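Local atomic coordinates of aminoglycoside 6-adenylyltransferase (Bacillus subtilis, PDB entry 2PBE), a protein that transfers the adenylyl group of ATP to the O-6 hydroxyl of streptomycin or streptidine and so gives resistance to streptomycin. Residues A[160-165]-A[250-255]; A[155-160]-A[189-194]; A[166-171]-A[243-248]. All blocks are in the same frame, centred on the assembly; numbering follows the deposited sequence.

Interaction 1: residues A[160-165]-A[250-255]; sequences EFWMVS and ALFRKY
F161 and F252 lay their rings flat on one another between helices 151-173 and 238-263. This is a face-to-face stack. The centroids are 3.7 Å apart and the planes differ by only 4°. The two side chains run past each other in opposite directions, so each ring also lies over the CB of its partner. Both residues set CG anti to their own backbone N, F161 with chi1 179°, which turns each ring toward the other helix.

Two CH-pi contacts belong to the same overlap. F161 CB sits 3.9 Å from the centroid of the F252 ring, over its face. F252 CB lies 3.8 Å from the centroid of the F161 ring in the same manner. The pair is thus packed along the whole length of both side chains.

W162 completes an aromatic cluster. Its indole meets the F252 ring obliquely, with the planes at 78°, and W162 NE1 approaches F252 CD2 to 3.5 Å. At the six-membered ring the contact is looser: W162 CH2 lies 4.1 Å from R253 NE, and the two side chains cross at about a right angle. The R253 chain is extended from CG to NE and passes beside the indole on its way to D271 and T275. R253 makes a salt bridge to D271 and a hydrogen bond to T275.

No hydrogen bond joins the two segments. The helix axes are 11.9 Å apart and run nearly antiparallel, a spacing filled by the stacked rings. Helix 177-204 borders the cluster through V188, which touches F161, and M195, which touches F252. Helix 270-283 borders W162 through D271 and I274.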
ATOM      1  N   GLU A 160      -8.404  13.303 -12.114  1.00 23.43           N
ATOM      2  CA  GLU A 160      -9.110  12.041 -12.293  1.00 24.99           C
ATOM      3  C   GLU A 160     -10.232  11.870 -11.286  1.00 24.98           C
ATOM      4  O   GLU A 160     -11.350  11.478 -11.634  1.00 25.35           O
ATOM      5  CB  GLU A 160      -8.131  10.869 -12.159  1.00 27.52           C
ATOM      6  CG  GLU A 160      -8.739   9.485 -12.384  1.00 32.91           C
ATOM      7  CD  GLU A 160      -9.149   9.222 -13.834  1.00 36.57           C
ATOM      8  OE1 GLU A 160      -9.533   8.071 -14.139  1.00 38.37           O
ATOM      9  OE2 GLU A 160      -9.098  10.160 -14.664  1.00 39.02           O
ATOM     10  N   PHE A 161      -9.924  12.156 -10.025  1.00 24.27           N
ATOM     11  CA  PHE A 161     -10.909  12.041  -8.958  1.00 22.23           C
ATOM     12  C   PHE A 161     -12.191  12.793  -9.290  1.00 22.62           C
ATOM     13  O   PHE A 161     -13.256  12.204  -9.403  1.00 22.94           O
ATOM     14  CB  PHE A 161     -10.373  12.613  -7.657  1.00 21.16           C
ATOM     15  CG  PHE A 161     -11.356  12.542  -6.523  1.00 19.46           C
ATOM     16  CD1 PHE A 161     -11.522  11.341  -5.819  1.00 17.40           C
ATOM     17  CD2 PHE A 161     -12.152  13.650  -6.182  1.00 19.31           C
ATOM     18  CE1 PHE A 161     -12.470  11.229  -4.777  1.00 15.55           C
ATOM     19  CE2 PHE A 161     -13.113  13.557  -5.136  1.00 18.30           C
ATOM     20  CZ  PHE A 161     -13.263  12.327  -4.434  1.00 17.39           C
ATOM     21  N   TRP A 162     -12.073  14.108  -9.436  1.00 23.76           N
ATOM     22  CA  TRP A 162     -13.237  14.924  -9.717  1.00 24.74           C
ATOM     23  C   TRP A 162     -13.888  14.660 -11.065  1.00 25.72           C
ATOM     24  O   TRP A 162     -15.118  14.713 -11.172  1.00 25.62           O
ATOM     25  CB  TRP A 162     -12.877  16.394  -9.556  1.00 24.86           C
ATOM     26  CG  TRP A 162     -12.469  16.715  -8.161  1.00 23.74           C
ATOM     27  CD1 TRP A 162     -11.186  16.816  -7.686  1.00 23.46           C
ATOM     28  CD2 TRP A 162     -13.327  16.911  -7.038  1.00 23.05           C
ATOM     29  NE1 TRP A 162     -11.193  17.064  -6.333  1.00 23.39           N
ATOM     30  CE2 TRP A 162     -12.488  17.127  -5.902  1.00 23.75           C
ATOM     31  CE3 TRP A 162     -14.728  16.927  -6.870  1.00 23.22           C
ATOM     32  CZ2 TRP A 162     -12.996  17.360  -4.595  1.00 23.73           C
ATOM     33  CZ3 TRP A 162     -15.258  17.158  -5.552  1.00 25.19           C
ATOM     34  CH2 TRP A 162     -14.375  17.372  -4.433  1.00 24.75           C
HETATM   35  N   MSE A 163     -13.087  14.368 -12.087  1.00 26.70           N
HETATM   36  CA  MSE A 163     -13.669  14.110 -13.392  1.00 28.36           C
HETATM   37  C   MSE A 163     -14.523  12.864 -13.405  1.00 28.45           C
HETATM   38  O   MSE A 163     -15.698  12.924 -13.765  1.00 27.98           O
HETATM   39  CB  MSE A 163     -12.586  14.000 -14.463  1.00 34.19           C
HETATM   40  CG  MSE A 163     -13.130  13.812 -15.896  1.00 40.84           C
HETATM   41 SE   MSE A 163     -14.299  15.263 -16.553  1.00 54.68          SE
HETATM   42  CE  MSE A 163     -13.000  16.405 -17.453  1.00 47.01           C
ATOM     43  N   VAL A 164     -13.944  11.736 -13.020  1.00 27.77           N
ATOM     44  CA  VAL A 164     -14.681  10.494 -13.032  1.00 29.07           C
ATOM     45  C   VAL A 164     -15.842  10.614 -12.054  1.00 30.29           C
ATOM     46  O   VAL A 164     -16.874   9.940 -12.175  1.00 30.25           O
ATOM     47  CB  VAL A 164     -13.775   9.339 -12.648  1.00 29.41           C
ATOM     48  CG1 VAL A 164     -14.575   8.052 -12.539  1.00 28.95           C
ATOM     49  CG2 VAL A 164     -12.674   9.203 -13.697  1.00 28.36           C
ATOM     50  N   SER A 165     -15.662  11.499 -11.087  1.00 30.46           N
ATOM     51  CA  SER A 165     -16.679  11.724 -10.086  1.00 30.66           C
ATOM     52  C   SER A 165     -17.994  12.184 -10.722  1.00 32.17           C
ATOM     53  O   SER A 165     -19.082  11.829 -10.243  1.00 32.83           O
ATOM     54  CB  SER A 165     -16.183  12.774  -9.099  1.00 30.53           C
ATOM     55  OG  SER A 165     -17.105  12.930  -8.060  1.00 32.08           O
ATOM     56  N   ALA A 250     -15.822  14.905   0.784  1.00 26.48           N
ATOM     57  CA  ALA A 250     -15.370  15.440   2.058  1.00 24.40           C
ATOM     58  C   ALA A 250     -13.968  14.963   2.392  1.00 24.50           C
ATOM     59  O   ALA A 250     -13.108  15.752   2.771  1.00 24.65           O
ATOM     60  CB  ALA A 250     -16.337  15.023   3.144  1.00 24.55           C
ATOM     61  N   LEU A 251     -13.731  13.662   2.235  1.00 23.40           N
ATOM     62  CA  LEU A 251     -12.428  13.107   2.540  1.00 23.30           C
ATOM     63  C   LEU A 251     -11.349  13.484   1.543  1.00 24.26           C
ATOM     64  O   LEU A 251     -10.187  13.618   1.915  1.00 24.51           O
ATOM     65  CB  LEU A 251     -12.521  11.597   2.656  1.00 22.85           C
ATOM     66  CG  LEU A 251     -13.190  11.145   3.954  1.00 22.84           C
ATOM     67  CD1 LEU A 251     -13.446   9.658   3.926  1.00 22.99           C
ATOM     68  CD2 LEU A 251     -12.296  11.510   5.147  1.00 23.82           C
ATOM     69  N   PHE A 252     -11.724  13.666   0.280  1.00 24.36           N
ATOM     70  CA  PHE A 252     -10.720  14.013  -0.717  1.00 24.74           C
ATOM     71  C   PHE A 252     -10.223  15.425  -0.524  1.00 24.95           C
ATOM     72  O   PHE A 252      -9.054  15.706  -0.768  1.00 23.82           O
ATOM     73  CB  PHE A 252     -11.257  13.883  -2.149  1.00 24.96           C
ATOM     74  CG  PHE A 252     -10.168  13.722  -3.166  1.00 24.34           C
ATOM     75  CD1 PHE A 252      -9.463  12.513  -3.243  1.00 24.71           C
ATOM     76  CD2 PHE A 252      -9.814  14.777  -4.027  1.00 24.46           C
ATOM     77  CE1 PHE A 252      -8.395  12.337  -4.182  1.00 26.31           C
ATOM     78  CE2 PHE A 252      -8.741  14.630  -4.982  1.00 25.75           C
ATOM     79  CZ  PHE A 252      -8.032  13.400  -5.054  1.00 25.63           C
ATOM     80  N   ARG A 253     -11.118  16.315  -0.108  1.00 25.74           N
ATOM     81  CA  ARG A 253     -10.737  17.703   0.119  1.00 26.80           C
ATOM     82  C   ARG A 253      -9.711  17.675   1.233  1.00 26.90           C
ATOM     83  O   ARG A 253      -8.615  18.205   1.103  1.00 26.84           O
ATOM     84  CB  ARG A 253     -11.943  18.549   0.559  1.00 25.93           C
ATOM     85  CG  ARG A 253     -12.982  18.746  -0.527  1.00 26.32           C
ATOM     86  CD  ARG A 253     -14.252  19.443  -0.013  1.00 27.62           C
ATOM     87  NE  ARG A 253     -15.281  19.461  -1.054  1.00 26.17           N
ATOM     88  CZ  ARG A 253     -16.496  18.924  -0.931  1.00 28.94           C
ATOM     89  NH1 ARG A 253     -16.855  18.321   0.192  1.00 28.13           N
ATOM     90  NH2 ARG A 253     -17.360  18.990  -1.945  1.00 30.29           N
ATOM     91  N   LYS A 254     -10.105  17.030   2.323  1.00 26.99           N
ATOM     92  CA  LYS A 254      -9.276  16.903   3.501  1.00 28.47           C
ATOM     93  C   LYS A 254      -7.839  16.479   3.168  1.00 29.25           C
ATOM     94  O   LYS A 254      -6.888  17.211   3.450  1.00 32.06           O
ATOM     95  CB  LYS A 254      -9.916  15.900   4.463  1.00 28.04           C
ATOM     96  CG  LYS A 254      -9.185  15.779   5.792  1.00 29.27           C
ATOM     97  CD  LYS A 254      -9.979  14.996   6.828  1.00 30.19           C
ATOM     98  CE  LYS A 254      -9.134  14.803   8.079  1.00 29.57           C
ATOM     99  NZ  LYS A 254      -9.819  14.049   9.152  1.00 33.62           N
ATOM    100  N   TYR A 255      -7.677  15.323   2.533  1.00 28.57           N
ATOM    101  CA  TYR A 255      -6.336  14.835   2.219  1.00 28.27           C
ATOM    102  C   TYR A 255      -5.576  15.521   1.104  1.00 28.51           C
ATOM    103  O   TYR A 255      -4.342  15.589   1.158  1.00 27.73           O
ATOM    104  CB  TYR A 255      -6.401  13.324   2.020  1.00 27.79           C
ATOM    105  CG  TYR A 255      -6.762  12.685   3.343  1.00 29.62           C
ATOM    106  CD1 TYR A 255      -5.856  12.735   4.445  1.00 28.89           C
ATOM    107  CD2 TYR A 255      -8.061  12.156   3.574  1.00 29.48           C
ATOM    108  CE1 TYR A 255      -6.244  12.295   5.748  1.00 29.11           C
ATOM    109  CE2 TYR A 255      -8.463  11.707   4.877  1.00 30.01           C
ATOM    110  CZ  TYR A 255      -7.548  11.786   5.961  1.00 31.07           C
ATOM    111  OH  TYR A 255      -7.935  11.408   7.241  1.00 32.92           O
TER

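Interaction 2: residues A[155-160]-A[189-194]; sequences DDCCNE and RPNLLR
C157 and N191 meet in a partly buried helix-helix contact within the helical part of the chain. Helices 151-173 and 177-204 follow one another in sequence and pack side by side here. Their short segments run nearly antiparallel, with the axes 9.7 Å apart. The CA atoms of C157 and N191 are the nearest across the contact, at 6.3 Å.

The packing centres on the sulfur of C157. SG stands anti to the backbone N (chi1 -172°), which directs it at the other helix. There it lies 3.9 Å from N191 CB and 3.6 Å from the backbone oxygen N191 O. R194 comes at the same sulfur from a direction roughly at right angles to N191 CB, its CD 4.1 Å from C157 SG. So one small side chain touches two residues a turn apart on helix 177-204.

E160, one turn on from C157, adds a lesser contact. Its chi1 of -178° sets CG opposite the backbone N and brings it against the end of the N191 side chain. The two side chains cross at about a right angle. The carboxylate and amide planes are 59° apart.

No hydrogen bond links the segments. The guanidinium of R194 looks beyond the contact, and its NH2 bonds to the backbone oxygen of Q143. C157 also touches W198 on helix 177-204 and F252 on helix 238-263.

The arrangement is that of an antiparallel helical hairpin: two consecutive helices joined by a short connection, packed through small and polar side chains.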
ATOM      1  N   ASP A 155      -1.692  16.876  -9.193  1.00 29.06           N
ATOM      2  CA  ASP A 155      -2.756  17.452  -9.986  1.00 27.95           C
ATOM      3  C   ASP A 155      -3.498  16.354 -10.746  1.00 27.91           C
ATOM      4  O   ASP A 155      -4.719  16.390 -10.864  1.00 28.05           O
ATOM      5  CB  ASP A 155      -2.174  18.470 -10.956  1.00 27.57           C
ATOM      6  CG  ASP A 155      -3.237  19.138 -11.778  1.00 30.72           C
ATOM      7  OD1 ASP A 155      -3.657  18.545 -12.807  1.00 32.24           O
ATOM      8  OD2 ASP A 155      -3.669  20.241 -11.383  1.00 31.67           O
ATOM      9  N   ASP A 156      -2.768  15.360 -11.236  1.00 27.13           N
ATOM     10  CA  ASP A 156      -3.414  14.275 -11.949  1.00 26.89           C
ATOM     11  C   ASP A 156      -4.418  13.525 -11.060  1.00 27.32           C
ATOM     12  O   ASP A 156      -5.545  13.274 -11.470  1.00 28.23           O
ATOM     13  CB  ASP A 156      -2.390  13.287 -12.493  1.00 29.13           C
ATOM     14  CG  ASP A 156      -1.558  13.854 -13.632  1.00 32.07           C
ATOM     15  OD1 ASP A 156      -2.006  14.799 -14.313  1.00 32.09           O
ATOM     16  OD2 ASP A 156      -0.452  13.327 -13.855  1.00 33.73           O
ATOM     17  N   CYS A 157      -4.025  13.186  -9.841  1.00 27.27           N
ATOM     18  CA  CYS A 157      -4.941  12.470  -8.958  1.00 27.52           C
ATOM     19  C   CYS A 157      -6.221  13.249  -8.702  1.00 27.31           C
ATOM     20  O   CYS A 157      -7.301  12.663  -8.629  1.00 27.54           O
ATOM     21  CB  CYS A 157      -4.280  12.153  -7.623  1.00 27.42           C
ATOM     22  SG  CYS A 157      -5.291  11.073  -6.577  1.00 28.27           S
ATOM     23  N   CYS A 158      -6.107  14.568  -8.578  1.00 26.69           N
ATOM     24  CA  CYS A 158      -7.277  15.398  -8.330  1.00 26.50           C
ATOM     25  C   CYS A 158      -8.121  15.493  -9.599  1.00 26.05           C
ATOM     26  O   CYS A 158      -9.353  15.456  -9.543  1.00 26.84           O
ATOM     27  CB  CYS A 158      -6.864  16.788  -7.878  1.00 26.89           C
ATOM     28  SG  CYS A 158      -6.006  16.818  -6.296  1.00 29.98           S
ATOM     29  N   ASN A 159      -7.456  15.599 -10.744  1.00 24.86           N
ATOM     30  CA  ASN A 159      -8.143  15.706 -12.017  1.00 23.33           C
ATOM     31  C   ASN A 159      -9.012  14.474 -12.227  1.00 23.16           C
ATOM     32  O   ASN A 159     -10.212  14.584 -12.443  1.00 23.01           O
ATOM     33  CB  ASN A 159      -7.114  15.843 -13.137  1.00 22.53           C
ATOM     34  CG  ASN A 159      -7.725  16.309 -14.443  1.00 22.39           C
ATOM     35  OD1 ASN A 159      -7.623  17.482 -14.818  1.00 19.74           O
ATOM     36  ND2 ASN A 159      -8.369  15.392 -15.138  1.00 19.01           N
ATOM     37  N   GLU A 160      -8.404  13.303 -12.114  1.00 23.43           N
ATOM     38  CA  GLU A 160      -9.110  12.041 -12.293  1.00 24.99           C
ATOM     39  C   GLU A 160     -10.232  11.870 -11.286  1.00 24.98           C
ATOM     40  O   GLU A 160     -11.350  11.478 -11.634  1.00 25.35           O
ATOM     41  CB  GLU A 160      -8.131  10.869 -12.159  1.00 27.52           C
ATOM     42  CG  GLU A 160      -8.739   9.485 -12.384  1.00 32.91           C
ATOM     43  CD  GLU A 160      -9.149   9.222 -13.834  1.00 36.57           C
ATOM     44  OE1 GLU A 160      -9.533   8.071 -14.139  1.00 38.37           O
ATOM     45  OE2 GLU A 160      -9.098  10.160 -14.664  1.00 39.02           O
ATOM     46  N   ARG A 189     -13.157   6.189  -5.372  1.00 28.06           N
ATOM     47  CA  ARG A 189     -12.613   5.770  -4.082  1.00 27.45           C
ATOM     48  C   ARG A 189     -11.143   5.360  -4.187  1.00 27.05           C
ATOM     49  O   ARG A 189     -10.352   5.673  -3.297  1.00 28.10           O
ATOM     50  CB  ARG A 189     -13.425   4.622  -3.479  1.00 28.58           C
ATOM     51  CG  ARG A 189     -13.032   4.320  -2.045  1.00 27.96           C
ATOM     52  CD  ARG A 189     -13.786   3.130  -1.457  1.00 29.12           C
ATOM     53  NE  ARG A 189     -15.214   3.373  -1.277  1.00 30.79           N
ATOM     54  CZ  ARG A 189     -16.169   2.786  -1.995  1.00 33.82           C
ATOM     55  NH1 ARG A 189     -15.846   1.915  -2.952  1.00 34.25           N
ATOM     56  NH2 ARG A 189     -17.441   3.058  -1.749  1.00 32.93           N
ATOM     57  N   PRO A 190     -10.754   4.645  -5.260  1.00 26.76           N
ATOM     58  CA  PRO A 190      -9.334   4.281  -5.329  1.00 26.30           C
ATOM     59  C   PRO A 190      -8.396   5.491  -5.378  1.00 26.33           C
ATOM     60  O   PRO A 190      -7.248   5.409  -4.929  1.00 27.42           O
ATOM     61  CB  PRO A 190      -9.260   3.407  -6.584  1.00 25.41           C
ATOM     62  CG  PRO A 190     -10.584   2.698  -6.549  1.00 25.55           C
ATOM     63  CD  PRO A 190     -11.542   3.821  -6.205  1.00 25.35           C
ATOM     64  N   ASN A 191      -8.871   6.613  -5.909  1.00 26.63           N
ATOM     65  CA  ASN A 191      -8.007   7.796  -5.952  1.00 27.41           C
ATOM     66  C   ASN A 191      -7.990   8.480  -4.584  1.00 26.72           C
ATOM     67  O   ASN A 191      -6.991   9.056  -4.191  1.00 26.12           O
ATOM     68  CB  ASN A 191      -8.433   8.767  -7.056  1.00 27.32           C
ATOM     69  CG  ASN A 191      -7.813   8.413  -8.405  1.00 27.70           C
ATOM     70  OD1 ASN A 191      -8.397   7.689  -9.208  1.00 26.78           O
ATOM     71  ND2 ASN A 191      -6.608   8.905  -8.645  1.00 28.46           N
ATOM     72  N   LEU A 192      -9.091   8.391  -3.851  1.00 26.85           N
ATOM     73  CA  LEU A 192      -9.146   8.952  -2.512  1.00 27.83           C
ATOM     74  C   LEU A 192      -8.070   8.213  -1.699  1.00 30.04           C
ATOM     75  O   LEU A 192      -7.320   8.821  -0.928  1.00 30.41           O
ATOM     76  CB  LEU A 192     -10.528   8.713  -1.899  1.00 25.48           C
ATOM     77  CG  LEU A 192     -10.633   8.810  -0.374  1.00 25.41           C
ATOM     78  CD1 LEU A 192     -10.202  10.209   0.104  1.00 24.91           C
ATOM     79  CD2 LEU A 192     -12.072   8.519   0.053  1.00 25.11           C
ATOM     80  N   LEU A 193      -7.990   6.900  -1.913  1.00 30.25           N
ATOM     81  CA  LEU A 193      -7.013   6.064  -1.236  1.00 30.83           C
ATOM     82  C   LEU A 193      -5.578   6.448  -1.561  1.00 31.50           C
ATOM     83  O   LEU A 193      -4.715   6.437  -0.682  1.00 30.26           O
ATOM     84  CB  LEU A 193      -7.229   4.611  -1.612  1.00 31.97           C
ATOM     85  CG  LEU A 193      -8.199   3.751  -0.822  1.00 32.62           C
ATOM     86  CD1 LEU A 193      -8.080   2.338  -1.341  1.00 33.83           C
ATOM     87  CD2 LEU A 193      -7.856   3.786   0.660  1.00 32.55           C
ATOM     88  N   ARG A 194      -5.316   6.760  -2.829  1.00 33.80           N
ATOM     89  CA  ARG A 194      -3.978   7.162  -3.253  1.00 35.07           C
ATOM     90  C   ARG A 194      -3.647   8.449  -2.549  1.00 35.06           C
ATOM     91  O   ARG A 194      -2.543   8.617  -2.053  1.00 35.45           O
ATOM     92  CB  ARG A 194      -3.926   7.405  -4.762  1.00 36.50           C
ATOM     93  CG  ARG A 194      -2.549   7.778  -5.281  1.00 37.67           C
ATOM     94  CD  ARG A 194      -2.576   7.979  -6.777  1.00 40.92           C
ATOM     95  NE  ARG A 194      -3.080   6.803  -7.492  1.00 43.11           N
ATOM     96  CZ  ARG A 194      -2.329   5.749  -7.796  1.00 46.03           C
ATOM     97  NH1 ARG A 194      -1.031   5.714  -7.458  1.00 41.85           N
ATOM     98  NH2 ARG A 194      -2.888   4.730  -8.433  1.00 48.55           N
TER

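Interaction 3: residues A[166-171]-A[243-248]; sequences TYVVKG and KSLFTC
V168 and V169 meet the branched end of L245 where helices 151-173 and 238-263 pack within the helical bundle of the chain. The contact is purely apolar and buried. No hydrogen bond crosses it.

L245 carries it from one side. Its CG stands anti to the backbone N (chi1 179°), so the side chain reaches out from helix 238-263 toward the valines. The two methyls then divide the work. L245 CD1 goes to V168, and L245 CD2 serves both valines.

V168 faces L245 head on. The two side chains reach toward each other tip to tip, and V168 CG1 lies 4.1 Å from L245 CD1. The same V168 methyl also stands close to L245 CD2. This puts the fork of the leucine around one methyl of the valine.

V169 comes from a different direction. Its side chain crosses that of L245 at about a right angle. Its CG2 does the touching, at 3.8 Å from L245 CD2. CG1 of V169 is the branch anti to the backbone N, while CG2 lies beside that N and meets the leucine. The neighbouring valines therefore present different branches, CG1 from V168 and CG2 from V169.

Other helices close in on the valines. V168 also touches A180, H183 and V188 of helix 177-204. V169 touches T278 of helix 270-283. L245 also touches S165, one turn before V168 on helix 151-173.

Away from the valines, helix 238-263 has a side chain bonded to its own backbone. T247 OG1 donates to K243 O at 2.8 Å, from 45° above the carbonyl plane, and that same oxygen also accepts the backbone N of T247.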
ATOM      1  N   THR A 166     -17.900  12.965 -11.800  1.00 31.73           N
ATOM      2  CA  THR A 166     -19.099  13.456 -12.490  1.00 31.32           C
ATOM      3  C   THR A 166     -19.855  12.325 -13.177  1.00 32.19           C
ATOM      4  O   THR A 166     -21.050  12.447 -13.466  1.00 30.79           O
ATOM      5  CB  THR A 166     -18.787  14.492 -13.572  1.00 30.82           C
ATOM      6  OG1 THR A 166     -18.052  13.868 -14.627  1.00 32.09           O
ATOM      7  CG2 THR A 166     -18.005  15.646 -12.998  1.00 30.23           C
ATOM      8  N   TYR A 167     -19.142  11.243 -13.473  1.00 33.41           N
ATOM      9  CA  TYR A 167     -19.767  10.098 -14.110  1.00 33.18           C
ATOM     10  C   TYR A 167     -20.708   9.467 -13.096  1.00 32.92           C
ATOM     11  O   TYR A 167     -21.778   8.997 -13.450  1.00 34.61           O
ATOM     12  CB  TYR A 167     -18.709   9.094 -14.561  1.00 34.29           C
ATOM     13  CG  TYR A 167     -17.776   9.551 -15.689  1.00 35.81           C
ATOM     14  CD1 TYR A 167     -17.639  10.926 -16.050  1.00 36.21           C
ATOM     15  CD2 TYR A 167     -16.983   8.598 -16.378  1.00 37.05           C
ATOM     16  CE1 TYR A 167     -16.725  11.338 -17.077  1.00 38.71           C
ATOM     17  CE2 TYR A 167     -16.069   9.000 -17.412  1.00 38.27           C
ATOM     18  CZ  TYR A 167     -15.951  10.367 -17.747  1.00 39.20           C
ATOM     19  OH  TYR A 167     -15.059  10.742 -18.720  1.00 40.56           O
ATOM     20  N   VAL A 168     -20.313   9.499 -11.827  1.00 31.52           N
ATOM     21  CA  VAL A 168     -21.125   8.938 -10.748  1.00 30.67           C
ATOM     22  C   VAL A 168     -22.372   9.804 -10.536  1.00 32.11           C
ATOM     23  O   VAL A 168     -23.466   9.312 -10.224  1.00 31.35           O
ATOM     24  CB  VAL A 168     -20.303   8.866  -9.417  1.00 29.09           C
ATOM     25  CG1 VAL A 168     -21.114   8.201  -8.309  1.00 25.46           C
ATOM     26  CG2 VAL A 168     -19.000   8.090  -9.663  1.00 26.38           C
ATOM     27  N   VAL A 169     -22.198  11.104 -10.709  1.00 32.26           N
ATOM     28  CA  VAL A 169     -23.300  12.024 -10.553  1.00 34.14           C
ATOM     29  C   VAL A 169     -24.341  11.754 -11.649  1.00 36.06           C
ATOM     30  O   VAL A 169     -25.530  11.558 -11.351  1.00 35.31           O
ATOM     31  CB  VAL A 169     -22.790  13.482 -10.636  1.00 33.46           C
ATOM     32  CG1 VAL A 169     -23.952  14.456 -10.663  1.00 34.06           C
ATOM     33  CG2 VAL A 169     -21.901  13.777  -9.436  1.00 32.02           C
ATOM     34  N   LYS A 170     -23.882  11.770 -12.904  1.00 38.27           N
ATOM     35  CA  LYS A 170     -24.725  11.521 -14.077  1.00 40.52           C
ATOM     36  C   LYS A 170     -25.385  10.163 -13.974  1.00 41.16           C
ATOM     37  O   LYS A 170     -26.503   9.972 -14.449  1.00 42.86           O
ATOM     38  CB  LYS A 170     -23.903  11.529 -15.363  1.00 43.54           C
ATOM     39  CG  LYS A 170     -23.265  12.865 -15.744  1.00 48.09           C
ATOM     40  CD  LYS A 170     -22.787  12.769 -17.194  1.00 52.84           C
ATOM     41  CE  LYS A 170     -22.138  14.041 -17.665  1.00 53.04           C
ATOM     42  NZ  LYS A 170     -20.703  14.160 -17.233  1.00 55.81           N
ATOM     43  N   GLY A 171     -24.671   9.207 -13.389  1.00 40.26           N
ATOM     44  CA  GLY A 171     -25.210   7.869 -13.225  1.00 38.47           C
ATOM     45  C   GLY A 171     -26.423   7.863 -12.313  1.00 38.11           C
ATOM     46  O   GLY A 171     -27.452   7.266 -12.633  1.00 37.65           O
ATOM     47  N   LYS A 243     -24.707   9.698  -0.787  1.00 31.00           N
ATOM     48  CA  LYS A 243     -24.032   9.822   0.497  1.00 30.42           C
ATOM     49  C   LYS A 243     -22.591   9.317   0.374  1.00 29.35           C
ATOM     50  O   LYS A 243     -21.651  10.020   0.742  1.00 29.02           O
ATOM     51  CB  LYS A 243     -24.822   9.030   1.550  1.00 32.11           C
ATOM     52  CG  LYS A 243     -24.314   9.165   2.986  1.00 36.18           C
ATOM     53  CD  LYS A 243     -25.319   8.641   4.020  1.00 37.94           C
ATOM     54  CE  LYS A 243     -25.619   7.151   3.902  1.00 38.97           C
ATOM     55  NZ  LYS A 243     -26.496   6.706   5.042  1.00 39.13           N
ATOM     56  N   SER A 244     -22.413   8.119  -0.160  1.00 29.35           N
ATOM     57  CA  SER A 244     -21.078   7.562  -0.333  1.00 30.41           C
ATOM     58  C   SER A 244     -20.201   8.529  -1.125  1.00 30.08           C
ATOM     59  O   SER A 244     -19.063   8.776  -0.757  1.00 30.08           O
ATOM     60  CB  SER A 244     -21.145   6.230  -1.079  1.00 30.71           C
ATOM     61  OG  SER A 244     -21.647   5.197  -0.250  1.00 32.74           O
ATOM     62  N   LEU A 245     -20.748   9.072  -2.211  1.00 30.23           N
ATOM     63  CA  LEU A 245     -20.016  10.002  -3.077  1.00 28.92           C
ATOM     64  C   LEU A 245     -19.634  11.285  -2.373  1.00 28.25           C
ATOM     65  O   LEU A 245     -18.491  11.739  -2.463  1.00 26.30           O
ATOM     66  CB  LEU A 245     -20.852  10.344  -4.313  1.00 29.80           C
ATOM     67  CG  LEU A 245     -20.167  11.334  -5.262  1.00 30.99           C
ATOM     68  CD1 LEU A 245     -18.956  10.689  -5.921  1.00 30.64           C
ATOM     69  CD2 LEU A 245     -21.167  11.781  -6.309  1.00 33.04           C
ATOM     70  N   PHE A 246     -20.599  11.893  -1.694  1.00 27.96           N
ATOM     71  CA  PHE A 246     -20.299  13.123  -0.984  1.00 28.00           C
ATOM     72  C   PHE A 246     -19.282  12.864   0.110  1.00 27.94           C
ATOM     73  O   PHE A 246     -18.475  13.738   0.418  1.00 28.16           O
ATOM     74  CB  PHE A 246     -21.557  13.747  -0.392  1.00 28.71           C
ATOM     75  CG  PHE A 246     -22.544  14.227  -1.424  1.00 31.03           C
ATOM     76  CD1 PHE A 246     -22.116  14.705  -2.684  1.00 30.14           C
ATOM     77  CD2 PHE A 246     -23.913  14.256  -1.120  1.00 31.45           C
ATOM     78  CE1 PHE A 246     -23.060  15.209  -3.631  1.00 31.43           C
ATOM     79  CE2 PHE A 246     -24.869  14.754  -2.045  1.00 31.97           C
ATOM     80  CZ  PHE A 246     -24.440  15.231  -3.305  1.00 32.09           C
ATOM     81  N   THR A 247     -19.323  11.667   0.685  1.00 26.46           N
ATOM     82  CA  THR A 247     -18.381  11.302   1.740  1.00 26.60           C
ATOM     83  C   THR A 247     -16.965  11.275   1.146  1.00 26.69           C
ATOM     84  O   THR A 247     -16.031  11.763   1.770  1.00 27.71           O
ATOM     85  CB  THR A 247     -18.784   9.946   2.391  1.00 27.12           C
ATOM     86  OG1 THR A 247     -20.031  10.120   3.075  1.00 26.65           O
ATOM     87  CG2 THR A 247     -17.721   9.456   3.397  1.00 23.63           C
ATOM     88  N   CYS A 248     -16.819  10.722  -0.055  1.00 26.07           N
ATOM     89  CA  CYS A 248     -15.528  10.698  -0.734  1.00 26.31           C
ATOM     90  C   CYS A 248     -15.088  12.141  -0.995  1.00 26.65           C
ATOM     91  O   CYS A 248     -13.906  12.472  -0.903  1.00 25.28           O
ATOM     92  CB  CYS A 248     -15.634   9.948  -2.054  1.00 28.29           C
ATOM     93  SG  CYS A 248     -15.970   8.180  -1.845  1.00 34.02           S
TER

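How the interactions relate
Interactions 1 and 3 join the same two helices, 151-173 and 238-263, at successive places, with centres about 10 Å apart. Both are buried. Interaction 1 fills its gap mainly with aromatic rings, whereas interaction 3 uses only aliphatic methyls. Interaction 2 keeps helix 151-173 but pairs it with helix 177-204. It is partly buried, and its chemistry is correspondingly mixed, with a sulfur, an amide and the aliphatic parts of charged side chains. E160 lies in both residue ranges of interactions 1 and 2 but makes its contact in interaction 2. These two touch directly, F252 CE1 lying 3.6 Å from N191 O. Interactions 1 and 3 meet where F161 CZ lies 3.6 Å from C248 O.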